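Local coordinates for protein exopolyphosphatase (Cytophaga hutchinsonii, PDB 3MDQ) that probably hydrolyses inorganic polyphosphate from its chain ends, releasing orthophosphate, at residues Phe145-Gln157 / Leu192-Pro204. Sequence-based numbering, arbitrary orientation. Where two conformers were deposited one is given.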
ATOM      1  N   PHE A 145      -8.007  -3.493   5.258  1.00  8.93           N
ATOM      2  CA  PHE A 145      -7.862  -3.943   6.615  1.00  7.84           C
ATOM      3  C   PHE A 145      -8.119  -5.431   6.664  1.00  8.53           C
ATOM      4  O   PHE A 145      -9.089  -5.917   6.036  1.00  9.02           O
ATOM      5  CB  PHE A 145      -8.859  -3.262   7.517  1.00  7.97           C
ATOM      6  CG  PHE A 145      -8.645  -1.779   7.686  1.00  8.25           C
ATOM      7  CD1 PHE A 145      -7.749  -1.305   8.603  1.00  9.81           C
ATOM      8  CD2 PHE A 145      -9.381  -0.883   6.939  1.00 11.04           C
ATOM      9  CE1 PHE A 145      -7.556   0.054   8.754  1.00  9.27           C
ATOM     10  CE2 PHE A 145      -9.207   0.466   7.112  1.00  9.64           C
ATOM     11  CZ  PHE A 145      -8.315   0.937   8.017  1.00  9.36           C
ATOM     12  N   ILE A 146      -7.249  -6.163   7.363  1.00  7.94           N
ATOM     13  CA  ILE A 146      -7.386  -7.599   7.509  1.00  7.96           C
ATOM     14  C   ILE A 146      -7.157  -8.004   8.970  1.00  8.83           C
ATOM     15  O   ILE A 146      -6.163  -7.545   9.581  1.00  8.88           O
ATOM     16  CB  ILE A 146      -6.382  -8.389   6.636  1.00  7.68           C
ATOM     17  CG1 ILE A 146      -6.342  -7.892   5.187  1.00  9.92           C
ATOM     18  CG2 ILE A 146      -6.681  -9.907   6.704  1.00  9.27           C
ATOM     19  CD1 ILE A 146      -5.243  -6.911   4.911  1.00  8.82           C
ATOM     20  N   ILE A 147      -8.043  -8.832   9.539  1.00  7.79           N
ATOM     21  CA  ILE A 147      -7.841  -9.382  10.860  1.00  7.47           C
ATOM     22  C   ILE A 147      -7.521 -10.854  10.711  1.00  8.05           C
ATOM     23  O   ILE A 147      -8.274 -11.551  10.078  1.00  9.01           O
ATOM     24  CB  ILE A 147      -9.032  -9.163  11.778  1.00  8.49           C
ATOM     25  CG1 ILE A 147      -9.280  -7.676  12.016  1.00  9.61           C
ATOM     26  CG2 ILE A 147      -8.857  -9.919  13.119  1.00 11.02           C
ATOM     27  CD1 ILE A 147     -10.554  -7.328  12.765  1.00 11.69           C
ATOM     28  N   GLY A 148      -6.381 -11.283  11.242  1.00  9.50           N
ATOM     29  CA  GLY A 148      -5.987 -12.675  11.126  1.00  9.91           C
ATOM     30  C   GLY A 148      -4.754 -13.007  11.909  1.00  9.92           C
ATOM     31  O   GLY A 148      -4.325 -12.264  12.801  1.00 10.45           O
ATOM     32  N   ASN A 149      -4.160 -14.156  11.574  1.00 10.84           N
ATOM     33  CA  ASN A 149      -2.941 -14.646  12.246  1.00 10.26           C
ATOM     34  C   ASN A 149      -2.124 -15.422  11.259  1.00 11.25           C
ATOM     35  O   ASN A 149      -2.293 -15.231  10.081  1.00 10.89           O
ATOM     36  CB  ASN A 149      -3.314 -15.457  13.499  1.00 11.31           C
ATOM     37  CG  ASN A 149      -4.197 -16.655  13.177  1.00 11.72           C
ATOM     38  OD1 ASN A 149      -4.158 -17.209  12.088  1.00 12.10           O
ATOM     39  ND2 ASN A 149      -4.985 -17.077  14.159  1.00 19.59           N
ATOM     40  N   LYS A 150      -1.204 -16.280  11.714  1.00 11.57           N
ATOM     41  CA  LYS A 150      -0.279 -16.922  10.811  1.00 12.80           C
ATOM     42  C   LYS A 150      -0.944 -17.845   9.816  1.00 15.03           C
ATOM     43  O   LYS A 150      -0.364 -18.124   8.751  1.00 19.69           O
ATOM     44  CB  LYS A 150       0.805 -17.719  11.571  1.00 13.94           C
ATOM     45  CG  LYS A 150       0.335 -18.985  12.251  1.00 18.62           C
ATOM     46  CD  LYS A 150       1.559 -19.730  12.821  1.00 22.93           C
ATOM     47  CE  LYS A 150       1.176 -21.053  13.469  1.00 31.34           C
ATOM     48  NZ  LYS A 150       2.380 -21.693  14.080  1.00 37.43           N
ATOM     49  N   ASN A 151      -2.123 -18.350  10.203  0.50 15.64           N
ATOM     50  CA  ASN A 151      -2.850 -19.393   9.452  0.50 19.11           C
ATOM     51  C   ASN A 151      -4.149 -18.977   8.729  0.50 16.86           C
ATOM     52  O   ASN A 151      -4.568 -19.625   7.756  0.50 11.73           O
ATOM     53  CB  ASN A 151      -3.217 -20.520  10.417  0.50 19.62           C
ATOM     54  CG  ASN A 151      -1.997 -21.236  10.988  0.50 22.48           C
ATOM     55  OD1 ASN A 151      -1.804 -21.279  12.205  0.50 26.02           O
ATOM     56  ND2 ASN A 151      -1.177 -21.797  10.119  0.50 31.01           N
ATOM     57  N   GLU A 152      -4.797 -17.919   9.205  1.00 12.49           N
ATOM     58  CA  GLU A 152      -6.188 -17.664   8.896  1.00 14.08           C
ATOM     59  C   GLU A 152      -6.417 -16.176   8.687  1.00 11.65           C
ATOM     60  O   GLU A 152      -5.802 -15.353   9.365  1.00 12.10           O
ATOM     61  CB  GLU A 152      -7.097 -18.022  10.079  1.00 17.79           C
ATOM     62  CG  GLU A 152      -7.603 -19.420  10.284  1.00 31.36           C
ATOM     63  CD  GLU A 152      -8.615 -19.421  11.471  1.00 20.12           C
ATOM     64  OE1 GLU A 152      -8.168 -19.345  12.636  1.00 37.26           O
ATOM     65  OE2 GLU A 152      -9.822 -19.393  11.202  1.00 32.00           O
ATOM     66  N   ILE A 153      -7.371 -15.872   7.813  1.00 11.12           N
ATOM     67  CA  ILE A 153      -8.019 -14.566   7.762  1.00 11.75           C
ATOM     68  C   ILE A 153      -9.397 -14.716   8.376  1.00 11.59           C
ATOM     69  O   ILE A 153     -10.245 -15.488   7.898  1.00 13.13           O
ATOM     70  CB  ILE A 153      -8.109 -14.018   6.327  1.00 10.17           C
ATOM     71  CG1 ILE A 153      -6.689 -13.720   5.811  1.00 12.33           C
ATOM     72  CG2 ILE A 153      -9.068 -12.812   6.307  1.00 11.72           C
ATOM     73  CD1 ILE A 153      -6.629 -13.355   4.322  1.00 17.63           C
ATOM     74  N   LEU A 154      -9.629 -13.957   9.439  1.00 10.40           N
ATOM     75  CA  LEU A 154     -10.895 -13.925  10.132  1.00  8.97           C
ATOM     76  C   LEU A 154     -11.896 -12.958   9.534  1.00 10.56           C
ATOM     77  O   LEU A 154     -13.104 -13.213   9.520  1.00 10.84           O
ATOM     78  CB  LEU A 154     -10.630 -13.590  11.604  1.00 11.08           C
ATOM     79  CG  LEU A 154      -9.727 -14.598  12.343  1.00 12.16           C
ATOM     80  CD1 LEU A 154      -9.310 -14.097  13.760  1.00 19.17           C
ATOM     81  CD2 LEU A 154     -10.427 -15.971  12.463  1.00 16.79           C
ATOM     82  N   TRP A 155     -11.391 -11.836   9.016  1.00  9.32           N
ATOM     83  CA  TRP A 155     -12.221 -10.800   8.453  1.00  9.01           C
ATOM     84  C   TRP A 155     -11.322  -9.932   7.564  1.00 10.59           C
ATOM     85  O   TRP A 155     -10.140  -9.710   7.878  1.00  9.96           O
ATOM     86  CB  TRP A 155     -12.858  -9.932   9.545  1.00  9.93           C
ATOM     87  CG  TRP A 155     -13.597  -8.733   9.085  1.00 11.24           C
ATOM     88  CD1 TRP A 155     -14.930  -8.643   8.768  1.00 15.20           C
ATOM     89  CD2 TRP A 155     -13.054  -7.419   8.917  1.00 11.85           C
ATOM     90  NE1 TRP A 155     -15.237  -7.337   8.434  1.00 12.67           N
ATOM     91  CE2 TRP A 155     -14.114  -6.571   8.525  1.00 11.22           C
ATOM     92  CE3 TRP A 155     -11.780  -6.875   9.103  1.00 10.93           C
ATOM     93  CZ2 TRP A 155     -13.917  -5.209   8.254  1.00 11.13           C
ATOM     94  CZ3 TRP A 155     -11.593  -5.531   8.870  1.00  9.80           C
ATOM     95  CH2 TRP A 155     -12.664  -4.715   8.451  1.00 11.64           C
ATOM     96  N   LYS A 156     -11.884  -9.417   6.490  1.00 10.78           N
ATOM     97  CA  LYS A 156     -11.152  -8.398   5.704  1.00  9.87           C
ATOM     98  C   LYS A 156     -12.117  -7.492   4.992  1.00  8.90           C
ATOM     99  O   LYS A 156     -13.237  -7.890   4.652  1.00 11.39           O
ATOM    100  CB  LYS A 156     -10.190  -9.006   4.694  1.00 10.53           C
ATOM    101  CG  LYS A 156     -10.763  -9.604   3.410  1.00 13.38           C
ATOM    102  CD  LYS A 156     -11.656 -10.762   3.627  1.00 14.28           C
ATOM    103  CE  LYS A 156     -12.216 -11.273   2.300  1.00 19.91           C
ATOM    104  NZ  LYS A 156     -12.860 -12.630   2.416  1.00 19.22           N
ATOM    105  N   GLN A 157     -11.694  -6.250   4.743  1.00 10.00           N
ATOM    106  CA  GLN A 157     -12.520  -5.309   3.992  1.00  9.27           C
ATOM    107  C   GLN A 157     -11.633  -4.220   3.417  1.00 10.37           C
ATOM    108  O   GLN A 157     -10.691  -3.767   4.068  1.00 10.11           O
ATOM    109  CB  GLN A 157     -13.633  -4.727   4.872  1.00  9.29           C
ATOM    110  CG  GLN A 157     -14.667  -3.962   4.073  1.00 13.62           C
ATOM    111  CD  GLN A 157     -16.024  -3.892   4.736  1.00 13.69           C
ATOM    112  OE1 GLN A 157     -16.378  -4.741   5.574  1.00 19.04           O
ATOM    113  NE2 GLN A 157     -16.801  -2.875   4.361  1.00 19.54           N
ATOM    114  N   LEU A 192     -15.807   3.883   8.715  1.00 11.55           N
ATOM    115  CA  LEU A 192     -15.151   2.705   9.315  1.00 11.88           C
ATOM    116  C   LEU A 192     -16.007   1.884  10.250  1.00 10.13           C
ATOM    117  O   LEU A 192     -15.514   1.037  10.979  1.00 10.92           O
ATOM    118  CB  LEU A 192     -13.836   3.113   9.989  1.00 11.96           C
ATOM    119  CG  LEU A 192     -12.805   3.686   9.028  1.00 12.46           C
ATOM    120  CD1 LEU A 192     -11.635   4.129   9.902  1.00 15.54           C
ATOM    121  CD2 LEU A 192     -12.392   2.665   7.968  1.00 14.71           C
ATOM    122  N   VAL A 193     -17.324   2.084  10.220  1.00 10.49           N
ATOM    123  CA  VAL A 193     -18.190   1.291  11.074  1.00 10.60           C
ATOM    124  C   VAL A 193     -17.987  -0.219  10.944  1.00 12.64           C
ATOM    125  O   VAL A 193     -17.905  -0.892  11.943  1.00 11.76           O
ATOM    126  CB  VAL A 193     -19.698   1.690  10.903  1.00 11.73           C
ATOM    127  CG1 VAL A 193     -20.590   0.757  11.730  1.00 15.82           C
ATOM    128  CG2 VAL A 193     -19.886   3.112  11.436  1.00 12.67           C
ATOM    129  N   PRO A 194     -17.814  -0.737   9.721  1.00 11.31           N
ATOM    130  CA  PRO A 194     -17.631  -2.194   9.605  1.00 10.47           C
ATOM    131  C   PRO A 194     -16.308  -2.628  10.249  1.00 12.00           C
ATOM    132  O   PRO A 194     -16.202  -3.726  10.764  1.00 10.89           O
ATOM    133  CB  PRO A 194     -17.635  -2.420   8.102  1.00 11.90           C
ATOM    134  CG  PRO A 194     -18.438  -1.266   7.563  1.00 15.07           C
ATOM    135  CD  PRO A 194     -18.069  -0.111   8.410  1.00 12.78           C
ATOM    136  N   LEU A 195     -15.307  -1.744  10.225  1.00 10.38           N
ATOM    137  CA  LEU A 195     -14.052  -2.042  10.894  1.00  9.34           C
ATOM    138  C   LEU A 195     -14.216  -2.067  12.409  1.00 10.43           C
ATOM    139  O   LEU A 195     -13.730  -2.987  13.086  1.00 11.41           O
ATOM    140  CB  LEU A 195     -12.957  -1.071  10.470  1.00  8.33           C
ATOM    141  CG  LEU A 195     -11.653  -1.203  11.237  1.00  9.08           C
ATOM    142  CD1 LEU A 195     -10.924  -2.537  10.917  1.00 11.56           C
ATOM    143  CD2 LEU A 195     -10.730  -0.045  10.887  1.00 12.14           C
ATOM    144  N   GLU A 196     -14.955  -1.104  12.955  1.00 10.78           N
ATOM    145  CA  GLU A 196     -15.183  -1.080  14.374  1.00 12.92           C
ATOM    146  C   GLU A 196     -15.873  -2.372  14.831  1.00 12.34           C
ATOM    147  O   GLU A 196     -15.528  -2.962  15.874  1.00 11.62           O
ATOM    148  CB  GLU A 196     -16.090   0.084  14.759  1.00 14.49           C
ATOM    149  CG  GLU A 196     -15.534   1.416  14.722  1.00 16.23           C
ATOM    150  CD  GLU A 196     -16.597   2.359  15.314  1.00 24.78           C
ATOM    151  OE1 GLU A 196     -17.495   2.797  14.576  1.00 26.87           O
ATOM    152  OE2 GLU A 196     -16.608   2.535  16.551  1.00 28.82           O
ATOM    153  N   LYS A 197     -16.868  -2.795  14.061  1.00  9.98           N
ATOM    154  CA  LYS A 197     -17.622  -3.999  14.384  1.00 13.03           C
ATOM    155  C   LYS A 197     -16.719  -5.218  14.373  1.00 12.73           C
ATOM    156  O   LYS A 197     -16.782  -6.044  15.274  1.00 13.99           O
ATOM    157  CB  LYS A 197     -18.814  -4.144  13.434  1.00 15.40           C
ATOM    158  CG  LYS A 197     -19.909  -3.141  13.739  1.00 22.75           C
ATOM    159  CD  LYS A 197     -21.095  -3.334  12.802  1.00 34.10           C
ATOM    160  CE  LYS A 197     -22.212  -2.346  13.101  1.00 32.65           C
ATOM    161  NZ  LYS A 197     -23.108  -2.235  11.917  1.00 40.41           N
ATOM    162  N   ALA A 198     -15.878  -5.329  13.336  1.00  9.47           N
ATOM    163  CA  ALA A 198     -14.939  -6.451  13.252  1.00 10.24           C
ATOM    164  C   ALA A 198     -13.922  -6.491  14.378  1.00 11.57           C
ATOM    165  O   ALA A 198     -13.569  -7.561  14.873  1.00 10.88           O
ATOM    166  CB  ALA A 198     -14.250  -6.462  11.890  1.00  9.07           C
ATOM    167  N   ILE A 199     -13.412  -5.333  14.749  1.00  9.93           N
ATOM    168  CA  ILE A 199     -12.492  -5.245  15.872  1.00  9.38           C
ATOM    169  C   ILE A 199     -13.178  -5.698  17.159  1.00 11.29           C
ATOM    170  O   ILE A 199     -12.619  -6.476  17.956  1.00 12.84           O
ATOM    171  CB  ILE A 199     -11.922  -3.814  16.028  1.00  9.77           C
ATOM    172  CG1 ILE A 199     -10.955  -3.515  14.889  1.00 10.03           C
ATOM    173  CG2 ILE A 199     -11.210  -3.615  17.396  1.00 10.81           C
ATOM    174  CD1 ILE A 199     -10.482  -2.027  14.785  1.00 11.37           C
ATOM    175  N   ASN A 200     -14.437  -5.311  17.330  1.00 12.60           N
ATOM    176  CA  ASN A 200     -15.175  -5.743  18.534  1.00 12.81           C
ATOM    177  C   ASN A 200     -15.425  -7.233  18.557  1.00 13.60           C
ATOM    178  O   ASN A 200     -15.383  -7.860  19.612  1.00 16.40           O
ATOM    179  CB  ASN A 200     -16.502  -4.992  18.602  1.00 15.93           C
ATOM    180  CG  ASN A 200     -16.318  -3.515  18.951  1.00 20.49           C
ATOM    181  OD1 ASN A 200     -15.247  -3.095  19.393  1.00 28.25           O
ATOM    182  ND2 ASN A 200     -17.378  -2.721  18.754  1.00 28.18           N
ATOM    183  N   THR A 201     -15.685  -7.799  17.398  1.00 11.50           N
ATOM    184  CA  THR A 201     -15.921  -9.234  17.244  1.00 13.10           C
ATOM    185  C   THR A 201     -14.669 -10.070  17.481  1.00 15.56           C
ATOM    186  O   THR A 201     -14.685 -11.024  18.274  1.00 16.70           O
ATOM    187  CB  THR A 201     -16.498  -9.543  15.865  1.00 16.38           C
ATOM    188  OG1 THR A 201     -17.763  -8.893  15.776  1.00 18.01           O
ATOM    189  CG2 THR A 201     -16.717 -11.045  15.653  1.00 20.08           C
ATOM    190  N   TRP A 202     -13.574  -9.709  16.813  1.00 12.21           N
ATOM    191  CA  TRP A 202     -12.368 -10.553  16.849  1.00 11.68           C
ATOM    192  C   TRP A 202     -11.284 -10.140  17.850  1.00 13.56           C
ATOM    193  O   TRP A 202     -10.371 -10.973  18.138  1.00 14.35           O
ATOM    194  CB  TRP A 202     -11.781 -10.659  15.441  1.00 11.75           C
ATOM    195  CG  TRP A 202     -12.717 -11.276  14.471  1.00 11.59           C
ATOM    196  CD1 TRP A 202     -13.437 -10.648  13.492  1.00 16.13           C
ATOM    197  CD2 TRP A 202     -13.102 -12.647  14.426  1.00 14.85           C
ATOM    198  NE1 TRP A 202     -14.229 -11.547  12.818  1.00 19.00           N
ATOM    199  CE2 TRP A 202     -14.038 -12.784  13.375  1.00 20.05           C
ATOM    200  CE3 TRP A 202     -12.737 -13.783  15.163  1.00 19.84           C
ATOM    201  CZ2 TRP A 202     -14.605 -14.010  13.038  1.00 25.34           C
ATOM    202  CZ3 TRP A 202     -13.300 -15.004  14.823  1.00 28.21           C
ATOM    203  CH2 TRP A 202     -14.226 -15.105  13.768  1.00 30.27           C
ATOM    204  N   ARG A 203     -11.332  -8.902  18.351  1.00 13.24           N
ATOM    205  CA  ARG A 203     -10.406  -8.409  19.399  1.00 12.86           C
ATOM    206  C   ARG A 203      -8.918  -8.570  19.052  1.00 13.62           C
ATOM    207  O   ARG A 203      -8.152  -9.170  19.797  1.00 14.70           O
ATOM    208  CB  ARG A 203     -10.718  -9.110  20.739  1.00 15.62           C
ATOM    209  CG  ARG A 203     -12.169  -8.944  21.205  1.00 17.74           C
ATOM    210  CD  ARG A 203     -12.345  -9.385  22.704  1.00 21.47           C
ATOM    211  N   PRO A 204      -8.485  -8.021  17.905  1.00 12.65           N
ATOM    212  CA  PRO A 204      -7.067  -8.075  17.647  1.00 12.13           C
ATOM    213  C   PRO A 204      -6.262  -7.341  18.742  1.00 14.15           C
ATOM    214  O   PRO A 204      -6.708  -6.347  19.307  1.00 15.84           O
ATOM    215  CB  PRO A 204      -6.912  -7.306  16.309  1.00 11.29           C
ATOM    216  CG  PRO A 204      -8.142  -6.432  16.210  1.00 11.67           C
ATOM    217  CD  PRO A 204      -9.225  -7.163  16.958  1.00 14.38           C
TER
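The indole of W155 lies against helix 193-202 with A198 beneath it: the methyl CB stands 3.4 Å from the centroid of the five-membered ring, 15° off the ring normal, a close CH-pi contact over one face. With CG anti to the backbone N (chi1 173°), the six-membered ring reaches along the helix, where CZ3 meets L195 CD1 at 3.7 Å and CZ2 approaches the carbonyl oxygen of P194. Were W155 replaced by an alanine, the A198 methyl and the CD1 branch of L195 would probably lose their aromatic cover and a gap would open between strand and helix. L195 is shared between two rings, because its other branch, CD2, sits 3.8 Å from the centroid of the F145 ring and squarely over that face. Nearer the helix C-terminus the roles reverse, and W202 offers its face to the strand; L154 CB lies 3.9 Å from the centroid of its six-membered ring, while L154 CD1 touches CE3. A classic beta bulge sets both L154 and W155 opposite I147, and both point toward the helix. From the neighbouring strand I147 rests CD1 on the A198 backbone, 3.7 Å from the A198 carbonyl O, and CG2 on W202 CB at 3.8 Å. No hydrogen bond crosses this apolar interface. The helix runs nearly parallel to strand 145-148 and antiparallel to edge strand 153-157, packing on one face of the mixed sheet, in a fold of the actin-like ATPase superfamily; I146 and K156 point away from helix 193-202, and their side chains touch helix 111-125, while helix 267-286 adjoins F145, L192 and I199.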